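Local coordinates for protein beta-galactosidase (Marinomonas sp. ef1, PDB 6Y2K) that hydrolyses terminal beta-D-galactose residues from beta-galactosides as a cold-active GH42 beta-galactosidase that works as a hexamer, at residues 22-27 with 59-64; 47-52 with 121-126; 176-181 with 185-190; 436-441 with 586-591. One frame throughout, in Å; residues are numbered along the deposited sequence.

Contact 1. Residues 22-27 with 59-64; sequences QHMRRI and DILHSQ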
# COMPACT_ATOMS: atom_id res chain seq x y z
N GLN A 22 28.91 -31.87 -39.95
CA GLN A 22 27.87 -32.89 -40.19
C GLN A 22 26.66 -32.66 -39.27
O GLN A 22 25.52 -32.70 -39.72
CB GLN A 22 28.43 -34.31 -39.99
CG GLN A 22 29.43 -34.72 -41.07
CD GLN A 22 30.15 -36.02 -40.78
OE1 GLN A 22 30.38 -36.39 -39.62
NE2 GLN A 22 30.53 -36.72 -41.85
N HIS A 23 26.94 -32.40 -38.00
CA HIS A 23 25.91 -32.10 -37.00
C HIS A 23 25.12 -30.83 -37.42
O HIS A 23 23.89 -30.84 -37.42
CB HIS A 23 26.57 -31.94 -35.62
CG HIS A 23 25.63 -32.05 -34.46
ND1 HIS A 23 26.08 -32.24 -33.17
CD2 HIS A 23 24.28 -32.00 -34.38
CE1 HIS A 23 25.04 -32.29 -32.35
NE2 HIS A 23 23.94 -32.15 -33.06
N MET A 24 25.82 -29.78 -37.82
CA MET A 24 25.16 -28.56 -38.33
C MET A 24 24.16 -28.88 -39.45
O MET A 24 23.01 -28.43 -39.43
CB MET A 24 26.20 -27.55 -38.85
CG MET A 24 26.99 -26.86 -37.75
SD MET A 24 28.43 -25.99 -38.39
CE MET A 24 29.30 -25.64 -36.86
N ARG A 25 24.61 -29.68 -40.41
CA ARG A 25 23.77 -30.10 -41.54
C ARG A 25 22.52 -30.84 -41.04
O ARG A 25 21.41 -30.55 -41.49
CB ARG A 25 24.57 -30.95 -42.53
CG ARG A 25 23.84 -31.33 -43.81
CD ARG A 25 24.72 -32.17 -44.73
NE ARG A 25 24.22 -32.17 -46.10
CZ ARG A 25 24.85 -32.73 -47.13
NH1 ARG A 25 26.01 -33.35 -46.96
NH2 ARG A 25 24.32 -32.67 -48.34
N ARG A 26 22.70 -31.77 -40.10
CA ARG A 26 21.57 -32.56 -39.56
C ARG A 26 20.48 -31.68 -38.96
O ARG A 26 19.30 -31.97 -39.11
CB ARG A 26 22.04 -33.57 -38.49
CG ARG A 26 22.85 -34.73 -39.06
CD ARG A 26 22.95 -35.92 -38.10
NE ARG A 26 23.72 -35.67 -36.88
CZ ARG A 26 25.06 -35.71 -36.77
NH1 ARG A 26 25.63 -35.47 -35.59
NH2 ARG A 26 25.84 -35.97 -37.82
N ILE A 27 20.89 -30.61 -38.28
CA ILE A 27 19.95 -29.65 -37.68
C ILE A 27 19.16 -28.87 -38.75
O ILE A 27 18.02 -28.51 -38.51
CB ILE A 27 20.68 -28.72 -36.69
CG1 ILE A 27 21.13 -29.52 -35.46
CG2 ILE A 27 19.80 -27.55 -36.25
CD1 ILE A 27 22.24 -28.88 -34.65
N ASP A 59 37.29 -25.75 -46.31
CA ASP A 59 37.08 -26.96 -47.14
C ASP A 59 36.13 -27.96 -46.47
O ASP A 59 35.25 -28.50 -47.14
CB ASP A 59 38.42 -27.64 -47.51
CG ASP A 59 39.20 -26.88 -48.60
OD1 ASP A 59 38.66 -25.93 -49.22
OD2 ASP A 59 40.37 -27.25 -48.83
N ILE A 60 36.28 -28.18 -45.17
CA ILE A 60 35.40 -29.09 -44.43
C ILE A 60 33.94 -28.60 -44.46
O ILE A 60 33.03 -29.38 -44.76
CB ILE A 60 35.89 -29.33 -42.99
CG1 ILE A 60 37.16 -30.21 -43.02
CG2 ILE A 60 34.82 -30.00 -42.12
CD1 ILE A 60 37.98 -30.20 -41.76
N LEU A 61 33.74 -27.31 -44.19
CA LEU A 61 32.40 -26.70 -44.23
C LEU A 61 31.79 -26.80 -45.64
O LEU A 61 30.62 -27.15 -45.78
CB LEU A 61 32.45 -25.24 -43.76
CG LEU A 61 32.85 -25.04 -42.29
CD1 LEU A 61 33.20 -23.58 -42.01
CD2 LEU A 61 31.76 -25.53 -41.35
N HIS A 62 32.59 -26.51 -46.67
CA HIS A 62 32.14 -26.65 -48.06
C HIS A 62 31.72 -28.08 -48.41
O HIS A 62 30.71 -28.27 -49.08
CB HIS A 62 33.23 -26.20 -49.03
CG HIS A 62 32.77 -26.09 -50.45
ND1 HIS A 62 31.77 -25.23 -50.84
CD2 HIS A 62 33.18 -26.73 -51.57
CE1 HIS A 62 31.58 -25.35 -52.15
NE2 HIS A 62 32.42 -26.26 -52.61
N SER A 63 32.47 -29.06 -47.93
CA SER A 63 32.20 -30.48 -48.23
C SER A 63 30.85 -30.99 -47.68
O SER A 63 30.32 -31.99 -48.17
CB SER A 63 33.33 -31.36 -47.70
OG SER A 63 33.25 -31.48 -46.29
N GLN A 64 30.32 -30.30 -46.66
CA GLN A 64 28.99 -30.59 -46.13
C GLN A 64 27.89 -29.71 -46.71
O GLN A 64 26.75 -29.78 -46.25
CB GLN A 64 29.01 -30.49 -44.60
CG GLN A 64 29.96 -31.48 -43.96
CD GLN A 64 29.59 -32.92 -44.27
OE1 GLN A 64 28.41 -33.28 -44.26
NE2 GLN A 64 30.59 -33.75 -44.54
O HOH W 1 29.78 -36.62 -44.70

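Contact 2. Residues 47-52 with 121-126; sequences GELHWE and VTMMAE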
# COMPACT_ATOMS: atom_id res chain seq x y z
N GLY A 47 54.34 -10.70 -39.37
CA GLY A 47 54.97 -11.32 -40.52
C GLY A 47 54.96 -12.83 -40.52
O GLY A 47 55.36 -13.43 -41.51
N GLU A 48 54.51 -13.46 -39.43
CA GLU A 48 54.46 -14.92 -39.32
C GLU A 48 52.99 -15.34 -39.36
O GLU A 48 52.27 -15.23 -38.36
CB GLU A 48 55.19 -15.40 -38.06
CG GLU A 48 56.65 -14.94 -37.99
CD GLU A 48 57.61 -15.70 -38.91
OE1 GLU A 48 58.11 -15.13 -39.91
OE2 GLU A 48 57.87 -16.89 -38.63
N LEU A 49 52.56 -15.78 -40.54
CA LEU A 49 51.15 -15.97 -40.83
C LEU A 49 50.76 -17.43 -40.83
O LEU A 49 51.55 -18.28 -41.24
CB LEU A 49 50.80 -15.35 -42.17
CG LEU A 49 51.07 -13.84 -42.25
CD1 LEU A 49 51.07 -13.38 -43.69
CD2 LEU A 49 50.05 -13.07 -41.43
N HIS A 50 49.55 -17.70 -40.37
CA HIS A 50 49.02 -19.05 -40.24
C HIS A 50 47.62 -19.08 -40.86
O HIS A 50 46.63 -18.68 -40.22
CB HIS A 50 48.98 -19.47 -38.78
CG HIS A 50 50.31 -19.45 -38.10
ND1 HIS A 50 51.18 -20.52 -38.10
CD2 HIS A 50 50.93 -18.47 -37.39
CE1 HIS A 50 52.27 -20.21 -37.43
NE2 HIS A 50 52.15 -18.97 -36.99
N TRP A 51 47.56 -19.53 -42.12
CA TRP A 51 46.31 -19.70 -42.86
C TRP A 51 45.83 -21.16 -42.94
O TRP A 51 44.68 -21.40 -43.31
CB TRP A 51 46.46 -19.20 -44.30
CG TRP A 51 46.71 -17.74 -44.45
CD1 TRP A 51 47.80 -17.15 -45.04
CD2 TRP A 51 45.86 -16.67 -44.02
NE1 TRP A 51 47.67 -15.77 -45.01
CE2 TRP A 51 46.49 -15.46 -44.39
CE3 TRP A 51 44.62 -16.63 -43.36
CZ2 TRP A 51 45.92 -14.21 -44.11
CZ3 TRP A 51 44.05 -15.38 -43.10
CH2 TRP A 51 44.71 -14.19 -43.48
N GLU A 52 46.70 -22.12 -42.62
CA GLU A 52 46.37 -23.54 -42.78
C GLU A 52 45.06 -23.94 -42.07
O GLU A 52 44.24 -24.66 -42.65
CB GLU A 52 47.53 -24.41 -42.28
CG GLU A 52 47.34 -25.92 -42.44
CD GLU A 52 48.47 -26.69 -41.77
OE1 GLU A 52 48.24 -27.21 -40.65
OE2 GLU A 52 49.58 -26.74 -42.33
N VAL A 121 42.97 -6.97 -44.41
CA VAL A 121 41.78 -7.24 -45.22
C VAL A 121 42.17 -7.57 -46.66
O VAL A 121 41.56 -8.45 -47.28
CB VAL A 121 40.74 -6.10 -45.15
CG1 VAL A 121 39.58 -6.36 -46.12
CG2 VAL A 121 40.20 -5.99 -43.72
N THR A 122 43.17 -6.88 -47.19
CA THR A 122 43.72 -7.21 -48.51
C THR A 122 44.30 -8.62 -48.53
O THR A 122 44.00 -9.39 -49.44
CB THR A 122 44.78 -6.19 -48.97
OG1 THR A 122 44.18 -4.89 -49.04
CG2 THR A 122 45.34 -6.57 -50.36
N MET A 123 45.12 -8.97 -47.53
CA MET A 123 45.65 -10.33 -47.42
C MET A 123 44.55 -11.39 -47.44
O MET A 123 44.62 -12.35 -48.20
CB MET A 123 46.47 -10.52 -46.14
CG MET A 123 47.90 -9.99 -46.20
SD MET A 123 48.89 -10.68 -44.83
CE MET A 123 48.11 -9.92 -43.43
N MET A 124 43.52 -11.20 -46.60
CA MET A 124 42.40 -12.15 -46.51
C MET A 124 41.56 -12.23 -47.77
O MET A 124 41.21 -13.33 -48.20
CB MET A 124 41.44 -11.78 -45.37
CG MET A 124 41.70 -12.50 -44.07
SD MET A 124 40.33 -12.27 -42.92
CE MET A 124 39.54 -13.88 -42.81
N ALA A 125 41.21 -11.07 -48.31
CA ALA A 125 40.40 -10.98 -49.53
C ALA A 125 41.10 -11.58 -50.76
O ALA A 125 40.44 -12.16 -51.63
CB ALA A 125 40.02 -9.54 -49.80
N GLU A 126 42.42 -11.42 -50.85
CA GLU A 126 43.19 -12.01 -51.95
C GLU A 126 43.21 -13.54 -51.81
O GLU A 126 43.01 -14.24 -52.79
CB GLU A 126 44.59 -11.38 -52.06
CG GLU A 126 44.51 -9.98 -52.66
CD GLU A 126 45.80 -9.19 -52.63
OE1 GLU A 126 46.68 -9.46 -51.78
OE2 GLU A 126 45.93 -8.26 -53.46

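Contact 3. Residues 176-181 with 185-190; sequences KAWGNV and MDYRSF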
# COMPACT_ATOMS: atom_id res chain seq x y z
N LYS A 176 29.29 31.22 -36.84
CA LYS A 176 27.93 31.66 -37.12
C LYS A 176 26.92 30.52 -36.96
O LYS A 176 25.86 30.70 -36.34
CB LYS A 176 27.82 32.26 -38.52
CG LYS A 176 26.54 33.06 -38.73
CD LYS A 176 26.33 33.43 -40.20
CE LYS A 176 24.92 33.98 -40.41
NZ LYS A 176 24.72 34.41 -41.82
N ALA A 177 27.25 29.36 -37.53
CA ALA A 177 26.41 28.16 -37.42
C ALA A 177 26.21 27.65 -35.98
O ALA A 177 25.12 27.22 -35.63
CB ALA A 177 26.97 27.05 -38.31
N TRP A 178 27.27 27.69 -35.17
CA TRP A 178 27.23 27.23 -33.77
C TRP A 178 26.70 28.29 -32.78
O TRP A 178 26.40 27.97 -31.62
CB TRP A 178 28.63 26.81 -33.30
CG TRP A 178 29.18 25.54 -33.88
CD1 TRP A 178 28.76 24.89 -35.01
CD2 TRP A 178 30.30 24.80 -33.38
NE1 TRP A 178 29.53 23.76 -35.21
CE2 TRP A 178 30.48 23.69 -34.23
CE3 TRP A 178 31.14 24.94 -32.27
CZ2 TRP A 178 31.49 22.74 -34.02
CZ3 TRP A 178 32.15 24.00 -32.06
CH2 TRP A 178 32.32 22.92 -32.93
N GLY A 179 26.62 29.56 -33.21
CA GLY A 179 26.25 30.65 -32.31
C GLY A 179 27.29 30.93 -31.23
O GLY A 179 26.95 31.23 -30.08
N ASN A 180 28.57 30.89 -31.61
CA ASN A 180 29.68 30.96 -30.65
C ASN A 180 29.91 32.35 -30.03
O ASN A 180 30.78 32.49 -29.16
CB ASN A 180 30.98 30.43 -31.27
CG ASN A 180 31.00 28.91 -31.38
OD1 ASN A 180 30.28 28.20 -30.65
ND2 ASN A 180 31.82 28.39 -32.30
N VAL A 181 29.14 33.35 -30.44
CA VAL A 181 29.05 34.60 -29.68
C VAL A 181 28.61 34.35 -28.23
O VAL A 181 29.06 35.02 -27.29
CB VAL A 181 28.12 35.63 -30.37
CG1 VAL A 181 26.66 35.16 -30.38
CG2 VAL A 181 28.24 37.00 -29.70
N MET A 185 32.46 31.90 -26.97
CA MET A 185 33.02 30.63 -27.47
C MET A 185 33.80 30.78 -28.80
O MET A 185 34.44 29.82 -29.25
CB MET A 185 31.91 29.58 -27.62
CG MET A 185 31.42 28.99 -26.30
SD MET A 185 30.20 27.65 -26.47
CE MET A 185 28.77 28.54 -27.09
N ASP A 186 33.74 31.96 -29.43
CA ASP A 186 34.29 32.19 -30.78
C ASP A 186 35.73 31.69 -30.95
O ASP A 186 36.61 32.03 -30.16
CB ASP A 186 34.25 33.67 -31.16
CG ASP A 186 32.83 34.18 -31.39
OD1 ASP A 186 32.10 33.57 -32.21
OD2 ASP A 186 32.46 35.21 -30.75
N TYR A 187 35.95 30.90 -32.00
CA TYR A 187 37.27 30.40 -32.38
C TYR A 187 37.90 31.25 -33.49
O TYR A 187 37.22 31.65 -34.44
CB TYR A 187 37.17 28.94 -32.84
CG TYR A 187 36.51 28.08 -31.80
CD1 TYR A 187 37.22 27.63 -30.68
CD2 TYR A 187 35.16 27.74 -31.89
CE1 TYR A 187 36.62 26.86 -29.70
CE2 TYR A 187 34.55 26.97 -30.92
CZ TYR A 187 35.28 26.54 -29.82
OH TYR A 187 34.67 25.78 -28.84
N ARG A 188 39.20 31.50 -33.36
CA ARG A 188 39.98 32.19 -34.39
C ARG A 188 40.33 31.27 -35.57
O ARG A 188 40.63 31.76 -36.67
CB ARG A 188 41.29 32.72 -33.81
CG ARG A 188 41.13 33.75 -32.70
CD ARG A 188 42.47 34.42 -32.40
NE ARG A 188 43.49 33.45 -32.02
CZ ARG A 188 44.81 33.68 -32.01
NH1 ARG A 188 45.30 34.87 -32.34
NH2 ARG A 188 45.64 32.71 -31.65
N SER A 189 40.35 29.96 -35.32
CA SER A 189 40.73 28.98 -36.32
C SER A 189 40.18 27.60 -35.93
O SER A 189 39.81 27.38 -34.77
CB SER A 189 42.26 28.90 -36.42
OG SER A 189 42.83 28.41 -35.20
N PHE A 190 40.16 26.68 -36.88
CA PHE A 190 39.73 25.32 -36.57
C PHE A 190 40.62 24.66 -35.52
O PHE A 190 40.11 23.91 -34.69
CB PHE A 190 39.65 24.46 -37.82
CG PHE A 190 38.59 24.91 -38.79
CD1 PHE A 190 37.25 24.79 -38.46
CD2 PHE A 190 38.93 25.44 -40.03
CE1 PHE A 190 36.26 25.20 -39.34
CE2 PHE A 190 37.94 25.86 -40.91
CZ PHE A 190 36.60 25.73 -40.57
O HOH W 2 31.94 25.79 -29.00

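Contact 4. Residues 436-441 with 586-591; sequences FFWCYR and TLLKAS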
# COMPACT_ATOMS: atom_id res chain seq x y z
N PHE A 436 14.51 7.56 -28.75
CA PHE A 436 14.36 6.13 -28.99
C PHE A 436 13.16 5.53 -28.25
O PHE A 436 12.41 4.73 -28.82
CB PHE A 436 15.64 5.36 -28.61
CG PHE A 436 15.64 3.94 -29.08
CD1 PHE A 436 14.98 2.95 -28.36
CD2 PHE A 436 16.26 3.60 -30.27
CE1 PHE A 436 14.96 1.65 -28.81
CE2 PHE A 436 16.25 2.29 -30.73
CZ PHE A 436 15.60 1.32 -30.00
N PHE A 437 12.97 5.93 -26.98
CA PHE A 437 11.85 5.41 -26.18
C PHE A 437 10.53 5.82 -26.83
O PHE A 437 9.61 5.00 -26.95
CB PHE A 437 11.87 5.96 -24.74
CG PHE A 437 13.00 5.48 -23.87
CD1 PHE A 437 14.14 4.83 -24.37
CD2 PHE A 437 12.97 5.78 -22.51
CE1 PHE A 437 15.17 4.45 -23.53
CE2 PHE A 437 14.00 5.40 -21.67
CZ PHE A 437 15.11 4.74 -22.18
N TRP A 438 10.42 7.08 -27.24
CA TRP A 438 9.21 7.60 -27.86
C TRP A 438 8.90 6.87 -29.17
O TRP A 438 7.76 6.45 -29.38
CB TRP A 438 9.33 9.12 -28.08
CG TRP A 438 8.17 9.75 -28.83
CD1 TRP A 438 8.24 10.40 -30.01
CD2 TRP A 438 6.79 9.77 -28.43
NE1 TRP A 438 7.00 10.84 -30.39
CE2 TRP A 438 6.08 10.47 -29.44
CE3 TRP A 438 6.08 9.27 -27.33
CZ2 TRP A 438 4.69 10.69 -29.38
CZ3 TRP A 438 4.70 9.48 -27.26
CH2 TRP A 438 4.02 10.18 -28.30
N CYS A 439 9.92 6.67 -30.02
CA CYS A 439 9.76 5.90 -31.26
C CYS A 439 9.28 4.47 -30.97
O CYS A 439 8.33 3.98 -31.59
CB CYS A 439 11.07 5.86 -32.07
SG CYS A 439 11.60 7.41 -32.82
N TYR A 440 9.90 3.85 -29.97
CA TYR A 440 9.57 2.48 -29.57
C TYR A 440 8.13 2.38 -29.05
O TYR A 440 7.44 1.43 -29.38
CB TYR A 440 10.53 1.99 -28.48
CG TYR A 440 10.45 0.51 -28.20
CD1 TYR A 440 9.58 0.01 -27.23
CD2 TYR A 440 11.26 -0.39 -28.88
CE1 TYR A 440 9.52 -1.35 -26.96
CE2 TYR A 440 11.21 -1.75 -28.60
CZ TYR A 440 10.33 -2.22 -27.65
OH TYR A 440 10.29 -3.57 -27.37
N ARG A 441 7.70 3.35 -28.25
CA ARG A 441 6.32 3.35 -27.71
C ARG A 441 5.25 3.68 -28.77
O ARG A 441 4.13 3.16 -28.69
CB ARG A 441 6.21 4.27 -26.49
CG ARG A 441 7.08 3.85 -25.31
CD ARG A 441 6.70 2.49 -24.76
NE ARG A 441 7.63 2.02 -23.72
CZ ARG A 441 7.60 0.80 -23.18
NH1 ARG A 441 6.69 -0.10 -23.54
NH2 ARG A 441 8.49 0.47 -22.25
N THR A 586 -2.88 4.39 -24.49
CA THR A 586 -4.29 4.36 -24.84
C THR A 586 -4.61 5.35 -25.95
O THR A 586 -5.23 4.99 -26.95
CB THR A 586 -5.19 4.63 -23.60
OG1 THR A 586 -5.09 3.50 -22.73
CG2 THR A 586 -6.66 4.82 -23.99
N LEU A 587 -4.17 6.59 -25.77
CA LEU A 587 -4.42 7.65 -26.74
C LEU A 587 -3.63 7.44 -28.03
O LEU A 587 -4.12 7.77 -29.11
CB LEU A 587 -4.11 9.01 -26.13
CG LEU A 587 -5.08 9.47 -25.04
CD1 LEU A 587 -4.54 10.68 -24.31
CD2 LEU A 587 -6.44 9.80 -25.64
N LEU A 588 -2.41 6.89 -27.94
CA LEU A 588 -1.64 6.52 -29.13
C LEU A 588 -2.44 5.54 -29.99
O LEU A 588 -2.55 5.74 -31.21
CB LEU A 588 -0.28 5.91 -28.76
CG LEU A 588 0.83 6.88 -28.34
CD1 LEU A 588 2.02 6.10 -27.81
CD2 LEU A 588 1.27 7.80 -29.47
N LYS A 589 -2.99 4.51 -29.36
CA LYS A 589 -3.81 3.53 -30.09
C LYS A 589 -5.10 4.14 -30.65
O LYS A 589 -5.43 3.89 -31.82
CB LYS A 589 -4.09 2.31 -29.23
CG LYS A 589 -2.87 1.41 -29.08
CD LYS A 589 -3.17 0.15 -28.29
CE LYS A 589 -3.54 0.47 -26.86
NZ LYS A 589 -3.15 -0.62 -25.93
N ALA A 590 -5.79 4.96 -29.85
CA ALA A 590 -7.00 5.65 -30.33
C ALA A 590 -6.70 6.47 -31.58
O ALA A 590 -7.44 6.39 -32.57
CB ALA A 590 -7.60 6.53 -29.25
N SER A 591 -5.61 7.24 -31.53
CA SER A 591 -5.21 8.14 -32.62
C SER A 591 -4.77 7.35 -33.86
O SER A 591 -5.18 7.67 -34.97
CB SER A 591 -4.11 9.10 -32.16
OG SER A 591 -4.50 9.85 -31.01

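Contact 1. Residues 22-27 with 59-64
Gln64 fills the angle between Gln22 and Arg25, and its contacts are mostly of polar groups. Gln22 CG packs against the amide of Gln64, 3.6 Å from OE1. The two amide planes stand nearly perpendicular, 87° apart. No direct hydrogen bond crosses between the segments. Water 1 joins them instead, accepting from Gln22 NE2 at 2.9 Å and from Gln64 NE2 at 3.0 Å. The bend of Gln64 at chi2 (-60°) folds its amide back toward Gln22 and this water.

In one of its two conformers, Arg25 has CG anti to the backbone N (chi1 -174°), and the extended chain lays the guanidinium over Gln64 O. That oxygen lies 3.3 Å above one face of the group, offset toward its rim, without a hydrogen bond. Replacing Gln64 by an alanine would probably leave water 1 without one of its donors and open a gap beside Gln22 CG.

The apolar part is small. Met24 SD meets Leu61 CD2 at 4.5 Å, on the buried side, where Met24 also packs on Val32 of strand 29-34. These are neighbouring outer helices, 17-27 and 52-63, of the TIM barrel.

Contact 2. Residues 47-52 with 121-126
Leu49 and Trp51 both have CG anti to their carbonyl carbons (chi1 -60° and -64°), and this directs both side chains from the loop toward helix 111-128. Met123 runs out with CG likewise anti to its carbonyl carbon and with chi2 extended (-164°), which brings its SD to 3.7 Å from Leu49 CD1. The bend at chi3 keeps the methyl beside the leucine. The two side chains cross obliquely.

The indole of Trp51 reaches the helix with its six-membered ring. Trp51 CH2 lies 3.5 Å from Met124 CG, and CZ3 follows at 3.8 Å. Trp51 CZ2 comes within 4.2 Å of Met123 CB. The ring thus touches both methionines near the start of their side chains. Met123 CB and Met124 CG both approach it at a slant.

No hydrogen bond joins the two segments, and the contact is apolar throughout. Met124 is buried and also packs on Pro73. Leu49 also touches Glu43. The other side of helix 111-128 meets helix 205-233 through Val121, Thr122 and Ala125. Here the loop leading into helix 52-63 packs on a neighbouring outer helix of the TIM barrel.

Contact 3. Residues 176-181 with 185-190
A short loop follows helix 171-178 in the TIM-barrel domain, and this contact closes it near a subunit interface. Gly179 leaves the helix with positive phi. Met185 N donates a weak hydrogen bond to Asn180 O at 2.8 Å, bent to 123° at the hydrogen.

Asn180 CG lies anti to the carbonyl carbon (chi1 -75°), which sets the amide beside Trp178 and Tyr187, its plane turned 83° from the Tyr187 ring. Asn180 ND2 lies at the edge of the Tyr187 ring, 3.4 Å from CE2, and bonds to Asn175 OD1. Asn180 OD1 accepts from Asn204 ND2 and lies in plane at the edge of the Trp178 indole. An alanine in place of Asn180 is likely to leave Asn175 OD1 and Asn204 ND2 each without this partner and to open a gap beside Tyr187.

Trp178 CZ3 meets Tyr187 CE2 at 4.0 Å, while its NE1 bonds to Asp210. Asp186 OD1 lies 3.3 Å from Asn180 C, and OD2 bonds to Ser40 OG of the second subunit. Water 2 links Tyr187 OH, at 2.7 Å, to Asn180 OD1 by a weak bond. Met185 O lies over the centre of one Tyr187 ring face, 3.2 Å above its plane.

Contact 4. Residues 436-441 with 586-591
Leu588 sends its two methyl groups to two different partners on helix 435-448. Leu588 CD2 comes at a slant to the far corner of the Trp438 indole, 3.8 Å from CH2. Leu588 CD1 touches the backbone of Arg441, 3.7 Å from the carbonyl O and 4.1 Å from C. The fork of the leucine thus rests on an aromatic ring through one branch and on a peptide group through the other.

The torsions explain the reach. Trp438 has CG anti to the backbone N (chi1 175°), which swings the six-membered end of the indole toward helix 585-598. Leu588 has CG anti to its carbonyl carbon (chi1 -78°), which points the fork at helix 435-448.

The next shell sets these groups in place. Trp438 NE1 donates to Pro471 O, which probably fixes the turn of the indole, and Leu588 is flanked by Met442 and Ala445. Helix 585-598 follows strand 581-583 of the mixed sheet, on which Trp438 (at Cys582) and Leu588 (at Ile583) also pack. This is helix-helix packing beside that sheet, in the trimerisation-domain family region. No other chain of the assembly touches residues 436-441 or 586-591.

Between the two segments there is no hydrogen bond. They meet by apolar packing and the burial of Leu588 and Trp438. The charges pair around this core: Arg441 leads away from Leu588 to Glu282, Glu444 and Leu277 O, and Lys589 pairs with Glu448 at the end of helix 435-448.

In the fold
Contacts 1, 2 and 3 belong to the TIM-barrel region, and contact 4 to the trimerisation-domain region. Contacts 1 and 2 lie on the same side of the chain's centre, their own centres about 24 Å apart. They share the element 52-63: contact 1 uses the end of this helix, contact 2 the loop that leads into it. Both are partly buried, but contact 1 is mainly polar and water-bridged, whereas contact 2 is apolar. Contacts 3 and 4 are buried. Contact 3, far from the chain centre, is rich in polar groups and reaches a second subunit. Contact 4 is nearest the centre and joins two helices by apolar packing within one chain.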